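Local coordinates for catabolite control protein A (Lactococcus lactis, PDB 2O20) that probably acts as a DNA-binding global regulator of transcription, serving in both carbon catabolite repression and carbon catabolite activation, at residues T63-V68 against K118-I123; I69-T74 against A99-D104; K173-S178 against E270-A275; K182-M187 against R238-A243. The protein carries 1 engineered substitution. All coordinates share one frame; numbering follows the deposited sequence.

Contact 1 (T63-V68 against K118-I123); sequences TTTVGV and KQVDGI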
loop_
_atom_site.group_PDB
_atom_site.type_symbol
_atom_site.label_atom_id
_atom_site.label_comp_id
_atom_site.label_asym_id
_atom_site.label_seq_id
_atom_site.Cartn_x
_atom_site.Cartn_y
_atom_site.Cartn_z
ATOM N N THR D 63 27.066 14.148 5.516
ATOM C CA THR D 63 26.583 13.020 4.721
ATOM C C THR D 63 25.566 13.510 3.713
ATOM O O THR D 63 24.676 14.285 4.055
ATOM C CB THR D 63 25.897 11.955 5.584
ATOM O OG1 THR D 63 26.817 11.511 6.581
ATOM C CG2 THR D 63 25.465 10.754 4.725
ATOM N N THR D 64 25.703 13.060 2.475
ATOM C CA THR D 64 24.743 13.408 1.425
ATOM C C THR D 64 23.311 13.031 1.829
ATOM O O THR D 64 23.065 11.941 2.396
ATOM C CB THR D 64 25.153 12.725 0.110
ATOM O OG1 THR D 64 26.384 13.310 -0.339
ATOM C CG2 THR D 64 24.091 12.834 -0.949
ATOM N N THR D 65 22.387 13.949 1.546
ATOM C CA THR D 65 21.003 13.834 2.012
ATOM C C THR D 65 20.105 14.056 0.815
ATOM O O THR D 65 20.207 15.081 0.144
ATOM C CB THR D 65 20.669 14.841 3.137
ATOM O OG1 THR D 65 21.500 14.587 4.282
ATOM C CG2 THR D 65 19.203 14.750 3.549
ATOM N N VAL D 66 19.239 13.066 0.583
ATOM C CA VAL D 66 18.241 13.066 -0.463
ATOM C C VAL D 66 16.819 13.299 0.083
ATOM O O VAL D 66 16.351 12.571 0.983
ATOM C CB VAL D 66 18.325 11.797 -1.339
ATOM C CG1 VAL D 66 19.577 11.860 -2.215
ATOM C CG2 VAL D 66 18.374 10.547 -0.504
ATOM N N GLY D 67 16.185 14.338 -0.459
ATOM C CA GLY D 67 14.766 14.658 -0.213
ATOM C C GLY D 67 13.872 13.950 -1.224
ATOM O O GLY D 67 14.070 14.073 -2.431
ATOM N N VAL D 68 12.855 13.241 -0.733
ATOM C CA VAL D 68 11.889 12.539 -1.614
ATOM C C VAL D 68 10.477 12.992 -1.287
ATOM O O VAL D 68 9.998 12.817 -0.166
ATOM C CB VAL D 68 11.975 10.989 -1.453
ATOM C CG1 VAL D 68 11.080 10.279 -2.457
ATOM C CG2 VAL D 68 13.428 10.500 -1.573
ATOM N N LYS D 118 17.011 22.692 4.997
ATOM C CA LYS D 118 17.862 21.607 5.504
ATOM C C LYS D 118 19.088 21.378 4.633
ATOM O O LYS D 118 19.955 20.614 5.004
ATOM C CB LYS D 118 17.103 20.295 5.589
ATOM C CG LYS D 118 16.130 20.177 6.725
ATOM C CD LYS D 118 15.363 18.876 6.582
ATOM C CE LYS D 118 14.217 18.777 7.554
ATOM N NZ LYS D 118 13.194 17.762 7.092
ATOM N N GLN D 119 19.156 22.034 3.480
ATOM C CA GLN D 119 20.274 21.887 2.555
ATOM C C GLN D 119 20.412 20.423 2.077
ATOM O O GLN D 119 21.513 19.839 2.069
ATOM C CB GLN D 119 21.588 22.393 3.181
ATOM C CG GLN D 119 21.695 23.913 3.336
ATOM C CD GLN D 119 22.875 24.309 4.203
ATOM O OE1 GLN D 119 23.902 24.762 3.705
ATOM N NE2 GLN D 119 22.752 24.084 5.504
ATOM N N VAL D 120 19.295 19.826 1.681
ATOM C CA VAL D 120 19.385 18.533 0.995
ATOM C C VAL D 120 20.249 18.727 -0.262
ATOM O O VAL D 120 20.321 19.831 -0.867
ATOM C CB VAL D 120 17.999 17.888 0.669
ATOM C CG1 VAL D 120 17.101 17.854 1.906
ATOM C CG2 VAL D 120 17.321 18.578 -0.503
ATOM N N ASP D 121 20.920 17.643 -0.622
ATOM C CA ASP D 121 21.875 17.612 -1.712
ATOM C C ASP D 121 21.211 17.282 -3.058
ATOM O O ASP D 121 21.763 17.568 -4.122
ATOM C CB ASP D 121 22.987 16.610 -1.374
ATOM C CG ASP D 121 23.741 16.988 -0.118
ATOM O OD1 ASP D 121 24.563 17.898 -0.219
ATOM O OD2 ASP D 121 23.478 16.447 0.987
ATOM N N GLY D 122 20.029 16.680 -2.999
ATOM C CA GLY D 122 19.300 16.269 -4.180
ATOM C C GLY D 122 17.863 15.892 -3.831
ATOM O O GLY D 122 17.576 15.535 -2.696
ATOM N N ILE D 123 16.974 16.015 -4.815
ATOM C CA ILE D 123 15.524 15.788 -4.654
ATOM C C ILE D 123 15.008 14.791 -5.706
ATOM O O ILE D 123 15.295 14.922 -6.885
ATOM C CB ILE D 123 14.725 17.160 -4.753
ATOM C CG1 ILE D 123 15.069 18.041 -3.557
ATOM C CG2 ILE D 123 13.230 16.948 -4.767
ATOM C CD1 ILE D 123 14.717 19.504 -3.715
#
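The carboxylate of Asp121 has Thr64 over one of its faces and the N-H of Thr65 on the anti side of OD2. CA of Thr64 sits above that face, 3.3 Å from OD2 of Asp121, and the Thr64 methyl CG2 overhangs the same face, 4.0 Å from CB of Asp121. Thr65 N reaches OD2 of Asp121 only 17° out of the carboxylate plane, in a 2.8 Å bond. With CG of Asp121 anti to its carbonyl carbon (chi1 -61°), the carboxylate lies beside its own backbone N, and this puts both on Thr65: Asp121 N donates to Thr65 O, also at 2.8 Å. The aspartate therefore grips both polar backbone atoms of one residue. Further on, the strands pair in parallel, Gly67 N giving its hydrogen to Gly122 O at 2.9 Å, while Ile123 CA closes on Gly67 O at 3.2 Å. Val120 lies beside this pairing: the Val120 and Thr65 side chains cross at about a right angle, Val120 CG1 4.1 Å from Thr65 CG2, and Val120 also packs on Phe115 of helix 105-118. With an alanine in place of Asp121, Thr65 N would probably lose its acceptor, and the Thr64 methyl would keep CB as a neighbour but not OD2. Met309 of helix 294-309 also touches both Thr64 and Asp121. Chemically, a side-chain oxygen does the work of a strand carbonyl, which extends the parallel pairing back ahead of the start of strand 122-125, and the N-H it accepts probably favours the ionised carboxylate.

Contact 2 (I69-T74 against A99-D104); sequences ILPTIT and ANSDND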
loop_
_atom_site.group_PDB
_atom_site.type_symbol
_atom_site.label_atom_id
_atom_site.label_comp_id
_atom_site.label_asym_id
_atom_site.label_seq_id
_atom_site.Cartn_x
_atom_site.Cartn_y
_atom_site.Cartn_z
ATOM N N ILE D 69 9.807 13.534 -2.292
ATOM C CA ILE D 69 8.447 14.041 -2.176
ATOM C C ILE D 69 7.549 13.110 -2.953
ATOM O O ILE D 69 7.830 12.819 -4.112
ATOM C CB ILE D 69 8.296 15.443 -2.776
ATOM C CG1 ILE D 69 9.359 16.350 -2.182
ATOM C CG2 ILE D 69 6.851 15.969 -2.510
ATOM C CD1 ILE D 69 9.422 17.711 -2.743
ATOM N N LEU D 70 6.486 12.643 -2.298
ATOM C CA LEU D 70 5.480 11.786 -2.948
ATOM C C LEU D 70 4.120 12.160 -2.391
ATOM O O LEU D 70 4.054 12.699 -1.287
ATOM C CB LEU D 70 5.768 10.285 -2.705
ATOM C CG LEU D 70 5.761 9.748 -1.265
ATOM C CD1 LEU D 70 5.610 8.185 -1.250
ATOM C CD2 LEU D 70 7.005 10.125 -0.468
ATOM N N PRO D 71 3.043 11.958 -3.173
ATOM C CA PRO D 71 1.707 12.309 -2.656
ATOM C C PRO D 71 1.394 11.630 -1.313
ATOM O O PRO D 71 1.033 12.290 -0.337
ATOM C CB PRO D 71 0.798 11.798 -3.765
ATOM C CG PRO D 71 1.599 12.010 -4.968
ATOM C CD PRO D 71 2.956 11.564 -4.585
ATOM N N THR D 72 1.550 10.312 -1.260
ATOM C CA THR D 72 1.324 9.592 0.000
ATOM C C THR D 72 1.985 8.221 0.000
ATOM O O THR D 72 2.046 7.527 -1.011
ATOM C CB THR D 72 -0.203 9.446 0.336
ATOM O OG1 THR D 72 -0.387 8.719 1.562
ATOM C CG2 THR D 72 -0.934 8.748 -0.783
ATOM N N ILE D 73 2.510 7.873 1.164
ATOM C CA ILE D 73 3.059 6.553 1.430
ATOM C C ILE D 73 2.031 5.391 1.330
ATOM O O ILE D 73 2.418 4.228 1.083
ATOM C CB ILE D 73 3.768 6.565 2.840
ATOM C CG1 ILE D 73 4.769 5.429 2.956
ATOM C CG2 ILE D 73 2.787 6.574 3.956
ATOM C CD1 ILE D 73 6.054 5.724 2.207
ATOM N N THR D 74 0.738 5.704 1.485
ATOM C CA THR D 74 -0.324 4.703 1.298
ATOM C C THR D 74 -0.704 4.406 -0.164
ATOM O O THR D 74 -1.560 3.564 -0.413
ATOM C CB THR D 74 -1.618 5.111 2.044
ATOM O OG1 THR D 74 -2.095 6.332 1.482
ATOM C CG2 THR D 74 -1.365 5.270 3.528
ATOM N N ALA D 99 8.695 12.892 2.378
ATOM C CA ALA D 99 7.656 13.858 2.711
ATOM C C ALA D 99 6.402 13.564 1.898
ATOM O O ALA D 99 6.486 13.321 0.698
ATOM C CB ALA D 99 8.144 15.227 2.438
ATOM N N ASN D 100 5.244 13.601 2.556
ATOM C CA ASN D 100 3.958 13.402 1.893
ATOM C C ASN D 100 3.370 14.751 1.500
ATOM O O ASN D 100 3.234 15.641 2.352
ATOM C CB ASN D 100 2.962 12.725 2.845
ATOM C CG ASN D 100 3.395 11.314 3.251
ATOM O OD1 ASN D 100 3.521 10.400 2.409
ATOM N ND2 ASN D 100 3.647 11.136 4.543
ATOM N N SER D 101 2.998 14.890 0.230
ATOM C CA SER D 101 2.437 16.131 -0.306
ATOM C C SER D 101 0.919 16.106 -0.501
ATOM O O SER D 101 0.335 17.168 -0.698
ATOM C CB SER D 101 3.041 16.414 -1.671
ATOM O OG SER D 101 2.484 15.553 -2.661
ATOM N N ASP D 102 0.320 14.905 -0.509
ATOM C CA ASP D 102 -1.104 14.698 -0.825
ATOM C C ASP D 102 -1.492 15.343 -2.169
ATOM O O ASP D 102 -2.655 15.709 -2.378
ATOM C CB ASP D 102 -2.003 15.209 0.315
ATOM C CG ASP D 102 -1.756 14.468 1.623
ATOM O OD1 ASP D 102 -1.878 13.223 1.632
ATOM O OD2 ASP D 102 -1.406 15.116 2.623
ATOM N N ASN D 103 -0.508 15.479 -3.066
ATOM C CA ASN D 103 -0.696 16.218 -4.319
ATOM C C ASN D 103 -1.265 17.649 -4.209
ATOM O O ASN D 103 -1.981 18.119 -5.109
ATOM C CB ASN D 103 -1.591 15.392 -5.241
ATOM C CG ASN D 103 -0.819 14.470 -6.109
ATOM O OD1 ASN D 103 -1.221 13.339 -6.289
ATOM N ND2 ASN D 103 0.289 14.949 -6.687
ATOM N N ASP D 104 -0.972 18.314 -3.096
ATOM C CA ASP D 104 -1.438 19.676 -2.809
ATOM C C ASP D 104 -0.249 20.629 -3.046
ATOM O O ASP D 104 0.777 20.495 -2.402
ATOM C CB ASP D 104 -1.924 19.718 -1.345
ATOM C CG ASP D 104 -2.420 21.095 -0.889
ATOM O OD1 ASP D 104 -3.323 21.129 -0.026
ATOM O OD2 ASP D 104 -1.928 22.141 -1.343
#
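Pro71 O takes the shortest bond here, 2.7 Å from Asp102 N, which arrives in the carbonyl plane on a lone pair (C=O...N angle 123°). One residue back, Leu70 O receives Ser101 N at 2.9 Å, and Leu70 N in turn gives a nearly straight bond to Ala99 O; these are the last bonds of the parallel pairing, and Asp102 N to Pro71 O carries the contact one step beyond both strands. Asn100 then reaches across with its side chain: OD1 accepts from Ile73 N at 3.0 Å, the donor tilted 29° from the amide plane, while CA of Thr72 lies 3.4 Å from the same OD1. Its ND2 makes a weak bond to Asp86 of the second subunit. Ser101 OG, folded back over its own chain (chi1 75°), accepts from Asn103 N in an ST turn and comes to 3.3 Å from CA of Pro71; the chain there makes a type I' turn. Asp102 spends its carboxylate on two bases, OD1 on Arg83 of the second subunit and OD2 on Lys107. Ile73 packs on Ile73 of that subunit. These loops leave the C-terminal ends of strands 65-70 and 95-100, the two strands of a beta-alpha-beta unit around helix 76-91, and form part of the dimer interface of this LacI-family core.

Contact 3 (K173-S178 against E270-A275); sequences KKLIDS and EIISGA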
loop_
_atom_site.group_PDB
_atom_site.type_symbol
_atom_site.label_atom_id
_atom_site.label_comp_id
_atom_site.label_asym_id
_atom_site.label_seq_id
_atom_site.Cartn_x
_atom_site.Cartn_y
_atom_site.Cartn_z
ATOM N N LYS D 173 -5.751 -0.959 -28.336
ATOM C CA LYS D 173 -5.790 -1.977 -29.387
ATOM C C LYS D 173 -6.207 -3.360 -28.891
ATOM O O LYS D 173 -6.912 -4.082 -29.570
ATOM C CB LYS D 173 -4.405 -2.066 -30.079
ATOM C CG LYS D 173 -4.392 -2.784 -31.387
ATOM C CD LYS D 173 -2.977 -2.721 -32.032
ATOM C CE LYS D 173 -2.981 -3.252 -33.441
ATOM N NZ LYS D 173 -1.659 -2.990 -34.069
ATOM N N LYS D 174 -5.779 -3.732 -27.687
ATOM C CA LYS D 174 -6.193 -4.983 -27.090
ATOM C C LYS D 174 -7.722 -5.058 -26.918
ATOM O O LYS D 174 -8.334 -6.098 -27.150
ATOM C CB LYS D 174 -5.491 -5.149 -25.736
ATOM C CG LYS D 174 -5.793 -6.443 -25.040
ATOM C CD LYS D 174 -4.824 -6.707 -23.898
ATOM C CE LYS D 174 -5.295 -7.841 -23.059
ATOM N NZ LYS D 174 -5.152 -9.137 -23.767
ATOM N N LEU D 175 -8.336 -3.957 -26.511
ATOM C CA LEU D 175 -9.797 -3.919 -26.329
ATOM C C LEU D 175 -10.507 -3.874 -27.708
ATOM O O LEU D 175 -11.595 -4.435 -27.887
ATOM C CB LEU D 175 -10.196 -2.714 -25.480
ATOM C CG LEU D 175 -9.679 -2.746 -24.035
ATOM C CD1 LEU D 175 -9.889 -1.428 -23.318
ATOM C CD2 LEU D 175 -10.311 -3.884 -23.263
ATOM N N ILE D 176 -9.898 -3.199 -28.667
ATOM C CA ILE D 176 -10.415 -3.210 -30.058
ATOM C C ILE D 176 -10.424 -4.643 -30.574
ATOM O O ILE D 176 -11.399 -5.097 -31.152
ATOM C CB ILE D 176 -9.582 -2.295 -30.984
ATOM C CG1 ILE D 176 -9.899 -0.839 -30.650
ATOM C CG2 ILE D 176 -9.899 -2.556 -32.505
ATOM C CD1 ILE D 176 -8.948 0.133 -31.195
ATOM N N ASP D 177 -9.341 -5.368 -30.330
ATOM C CA ASP D 177 -9.200 -6.708 -30.868
ATOM C C ASP D 177 -10.125 -7.745 -30.234
ATOM O O ASP D 177 -10.358 -8.787 -30.849
ATOM C CB ASP D 177 -7.727 -7.151 -30.852
ATOM C CG ASP D 177 -6.855 -6.361 -31.857
ATOM O OD1 ASP D 177 -7.399 -5.646 -32.731
ATOM O OD2 ASP D 177 -5.615 -6.453 -31.772
ATOM N N SER D 178 -10.671 -7.464 -29.044
ATOM C CA SER D 178 -11.702 -8.303 -28.441
ATOM C C SER D 178 -13.127 -7.815 -28.772
ATOM O O SER D 178 -14.102 -8.265 -28.170
ATOM C CB SER D 178 -11.480 -8.452 -26.915
ATOM O OG SER D 178 -11.425 -7.184 -26.256
ATOM N N GLU D 270 -14.892 -4.907 -19.865
ATOM C CA GLU D 270 -13.471 -5.240 -19.748
ATOM C C GLU D 270 -12.687 -4.027 -19.251
ATOM O O GLU D 270 -13.025 -2.897 -19.566
ATOM C CB GLU D 270 -12.899 -5.657 -21.090
ATOM C CG GLU D 270 -13.547 -6.876 -21.760
ATOM C CD GLU D 270 -12.803 -7.300 -23.011
ATOM O OE1 GLU D 270 -11.620 -7.685 -22.926
ATOM O OE2 GLU D 270 -13.402 -7.198 -24.117
ATOM N N ILE D 271 -11.664 -4.286 -18.444
ATOM C CA ILE D 271 -10.856 -3.239 -17.819
ATOM C C ILE D 271 -9.345 -3.566 -17.961
ATOM O O ILE D 271 -8.909 -4.687 -17.721
ATOM C CB ILE D 271 -11.182 -3.064 -16.308
ATOM C CG1 ILE D 271 -12.660 -2.730 -16.104
ATOM C CG2 ILE D 271 -10.309 -1.953 -15.682
ATOM C CD1 ILE D 271 -13.114 -2.743 -14.645
ATOM N N ILE D 272 -8.569 -2.549 -18.326
ATOM C CA ILE D 272 -7.105 -2.645 -18.324
ATOM C C ILE D 272 -6.583 -1.487 -17.467
ATOM O O ILE D 272 -6.926 -0.337 -17.702
ATOM C CB ILE D 272 -6.509 -2.583 -19.771
ATOM C CG1 ILE D 272 -7.105 -3.689 -20.646
ATOM C CG2 ILE D 272 -4.940 -2.704 -19.691
ATOM C CD1 ILE D 272 -6.643 -3.681 -22.110
ATOM N N SER D 273 -5.810 -1.811 -16.444
ATOM C CA SER D 273 -5.180 -0.837 -15.562
ATOM C C SER D 273 -3.792 -0.359 -16.054
ATOM O O SER D 273 -3.253 -0.834 -17.047
ATOM C CB SER D 273 -5.080 -1.438 -14.142
ATOM O OG SER D 273 -4.777 -0.433 -13.178
ATOM N N GLY D 274 -3.241 0.606 -15.332
ATOM C CA GLY D 274 -2.112 1.369 -15.788
ATOM C C GLY D 274 -0.700 1.025 -15.328
ATOM O O GLY D 274 0.247 1.432 -16.014
ATOM N N ALA D 275 -0.517 0.323 -14.206
ATOM C CA ALA D 275 0.857 0.059 -13.678
ATOM C C ALA D 275 1.184 -1.293 -13.021
ATOM O O ALA D 275 2.377 -1.656 -12.886
ATOM C CB ALA D 275 1.282 1.208 -12.707
HETATM O O HOH W 1 -9.537 -7.348 -24.324
#
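Helix 173-177 runs almost antiparallel to strand 270-272, at 160°, with the axes of these short segments 9.9 Å apart at closest approach. Between them the apolar contact is made by Leu175 and Ile272, which reach toward each other tip to tip, CG of Leu175 lying 3.7 Å from CD1 of Ile272. The CD2 methyl of Leu175 lies 3.8 Å from CB of Glu270, the two side chains running past each other in opposite directions. Lys174 passes obliquely over the same isoleucine, its CD 4.0 Å from CD1 of Ile272, before the chain bends at its last torsion and NZ bonds to Ser327. At the helix end the contact turns polar. Glu270 extends beyond CG, bringing OE2 to 2.9 Å from OG of Ser178. That hydroxyl, set between its own N and carbonyl carbon (chi1 56°), also lies 3.2 Å from Leu175 O. Water 1 donates to Ser178 OG at 2.7 Å and lies beside OE1 of Glu270 at a distance too short to be relied on. OE2 of Glu270 has outside partners too: Asn180 ND2, which also bonds Leu175 O, and Lys332 NZ in a salt bridge. Were Glu270 an alanine, Lys332 would probably lose its countercharge and Ser178 a polar neighbour, though Asn180 would keep Leu175 O. Lys332, Asn180 and Ser178 thus gather at the buried carboxylate, which probably stays ionised and joins the end of helix 164-177 to this edge strand and to the chain terminus.

Contact 4 (K182-M187 against R238-A243); sequences KIAYIM and RGATSA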
loop_
_atom_site.group_PDB
_atom_site.type_symbol
_atom_site.label_atom_id
_atom_site.label_comp_id
_atom_site.label_asym_id
_atom_site.label_seq_id
_atom_site.Cartn_x
_atom_site.Cartn_y
_atom_site.Cartn_z
ATOM N N LYS D 182 -16.974 0.958 -28.123
ATOM C CA LYS D 182 -17.079 2.093 -27.202
ATOM C C LYS D 182 -16.137 1.872 -26.024
ATOM O O LYS D 182 -16.433 1.085 -25.124
ATOM C CB LYS D 182 -18.523 2.290 -26.755
ATOM C CG LYS D 182 -19.445 2.768 -27.876
ATOM C CD LYS D 182 -20.743 3.272 -27.314
ATOM C CE LYS D 182 -21.524 4.134 -28.254
ATOM N NZ LYS D 182 -22.848 4.464 -27.600
ATOM N N ILE D 183 -14.970 2.521 -26.105
ATOM C CA ILE D 183 -13.860 2.315 -25.163
ATOM C C ILE D 183 -13.618 3.643 -24.430
ATOM O O ILE D 183 -13.280 4.655 -25.040
ATOM C CB ILE D 183 -12.555 1.867 -25.892
ATOM C CG1 ILE D 183 -12.798 0.596 -26.734
ATOM C CG2 ILE D 183 -11.446 1.683 -24.913
ATOM C CD1 ILE D 183 -11.791 0.365 -27.861
ATOM N N ALA D 184 -13.779 3.619 -23.121
ATOM C CA ALA D 184 -13.458 4.767 -22.279
ATOM C C ALA D 184 -11.960 4.814 -21.938
ATOM O O ALA D 184 -11.307 3.787 -21.836
ATOM C CB ALA D 184 -14.235 4.723 -21.053
ATOM N N TYR D 185 -11.448 6.027 -21.787
ATOM C CA TYR D 185 -10.146 6.274 -21.171
ATOM C C TYR D 185 -10.347 7.114 -19.896
ATOM O O TYR D 185 -10.916 8.223 -19.913
ATOM C CB TYR D 185 -9.161 6.992 -22.122
ATOM C CG TYR D 185 -7.735 6.609 -21.778
ATOM C CD1 TYR D 185 -7.024 5.728 -22.583
ATOM C CD2 TYR D 185 -7.135 7.045 -20.594
ATOM C CE1 TYR D 185 -5.756 5.326 -22.239
ATOM C CE2 TYR D 185 -5.841 6.646 -20.246
ATOM C CZ TYR D 185 -5.175 5.774 -21.076
ATOM O OH TYR D 185 -3.903 5.350 -20.781
ATOM N N ILE D 186 -9.887 6.573 -18.774
ATOM C CA ILE D 186 -10.007 7.255 -17.479
ATOM C C ILE D 186 -8.577 7.708 -17.049
ATOM O O ILE D 186 -7.659 6.885 -16.948
ATOM C CB ILE D 186 -10.678 6.352 -16.396
ATOM C CG1 ILE D 186 -12.113 5.980 -16.803
ATOM C CG2 ILE D 186 -10.724 7.070 -15.069
ATOM C CD1 ILE D 186 -12.653 4.765 -16.139
ATOM N N MET D 187 -8.404 9.003 -16.816
ATOM C CA MET D 187 -7.090 9.575 -16.517
ATOM C C MET D 187 -7.160 10.635 -15.431
ATOM O O MET D 187 -8.253 10.967 -14.949
ATOM C CB MET D 187 -6.491 10.215 -17.787
ATOM C CG MET D 187 -7.365 11.334 -18.408
ATOM S SD MET D 187 -6.468 12.190 -19.738
ATOM C CE MET D 187 -6.011 10.817 -20.753
ATOM N N ARG D 238 -23.335 5.870 -20.821
ATOM C CA ARG D 238 -22.872 6.228 -22.153
ATOM C C ARG D 238 -22.640 5.031 -23.097
ATOM O O ARG D 238 -22.246 5.231 -24.252
ATOM C CB ARG D 238 -21.620 7.086 -21.991
ATOM C CG ARG D 238 -21.959 8.359 -21.205
ATOM C CD ARG D 238 -20.864 9.425 -21.316
ATOM N NE ARG D 238 -20.588 10.312 -20.155
ATOM C CZ ARG D 238 -21.056 10.251 -18.885
ATOM N NH1 ARG D 238 -21.985 9.393 -18.470
ATOM N NH2 ARG D 238 -20.602 11.142 -17.989
ATOM N N GLY D 239 -22.912 3.808 -22.638
ATOM C CA GLY D 239 -22.726 2.590 -23.448
ATOM C C GLY D 239 -21.288 2.130 -23.670
ATOM O O GLY D 239 -21.016 1.325 -24.565
ATOM N N ALA D 240 -20.355 2.605 -22.849
ATOM C CA ALA D 240 -18.993 2.086 -22.862
ATOM C C ALA D 240 -19.044 0.602 -22.474
ATOM O O ALA D 240 -19.816 0.208 -21.587
ATOM C CB ALA D 240 -18.117 2.858 -21.908
ATOM N N THR D 241 -18.257 -0.225 -23.164
ATOM C CA THR D 241 -18.166 -1.656 -22.840
ATOM C C THR D 241 -16.794 -2.073 -22.341
ATOM O O THR D 241 -16.583 -3.250 -22.064
ATOM C CB THR D 241 -18.527 -2.551 -24.040
ATOM O OG1 THR D 241 -17.622 -2.265 -25.135
ATOM C CG2 THR D 241 -20.003 -2.332 -24.447
ATOM N N SER D 242 -15.881 -1.114 -22.222
ATOM C CA SER D 242 -14.553 -1.360 -21.707
ATOM C C SER D 242 -13.900 -0.033 -21.344
ATOM O O SER D 242 -14.396 1.043 -21.711
ATOM C CB SER D 242 -13.720 -2.110 -22.725
ATOM O OG SER D 242 -13.607 -1.360 -23.935
ATOM N N ALA D 243 -12.787 -0.116 -20.623
ATOM C CA ALA D 243 -12.021 1.046 -20.248
ATOM C C ALA D 243 -10.537 0.734 -20.063
ATOM O O ALA D 243 -10.182 -0.320 -19.520
ATOM C CB ALA D 243 -12.572 1.600 -18.967
HETATM O O HOH W 2 -18.361 -1.606 -27.666
#
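Backbone hydrogen bonds set the pairing: Thr241 N points almost straight at Lys182 O, 3.0 Å away with 168° at the hydrogen, and Ala184 N makes an equally straight bond of 3.0 Å to Ser242 O. A CA-H contact from Ala243 CA to Ala184 O, 3.2 Å long, follows.

Among polar side chains, Lys182 lies extended beside the turn, its CD 3.4 Å from Gly239 O and its NZ in a weak, long bond to Arg238 O. Water 2 links Lys182 N to Thr241 OG1, whose firmer partner is Asn180. Ser242 OG is buried with no polar partner; its chi1 of 60° turns it to Ile183 instead, 3.5 Å from CG1 of that residue.

Apolar packing divides between two faces. On one, the methyls of Ala184 and Ala243 sit 4.1 Å apart, CB to CB, CD1 of Ile186 comes to 4.2 Å of Ala243 CB, and Leu235 of helix 225-237 packs against all three residues. On the other, Ile183 and Ser242 meet Leu175 of helix 164-177.

Gly239, with positive phi, ends helix 225-237 in a Schellman motif and turns the chain into strand 242-245. Neighbouring parallel strands with helices packed on both faces are the three-layer alpha/beta/alpha sandwich of the periplasmic-binding-protein fold, here in the subdomain that holds the four-stranded sheet.

Contacts 1 and 2 lie in the six-stranded sheet and share strand 65-70, their centres 17 Å apart; they meet where Val68 O probably accepts from Ala99 N at 2.9 Å, and contact 2 is nested inside the loop that contact 1 closes. Contacts 3 and 4 belong to the four-stranded sheet, contact 3 through the helix packed on it; their centres are 10 Å apart, with probable bonds from Ala243 N to Glu270 O and from Ile272 N to Ala243 O, both 3.0 Å. Between the pairs nothing touches: contacts 2 and 4 come nearest, about 11 Å between nearest atoms. In many LacI-family relatives small effectors bind in the cleft between the two subdomains.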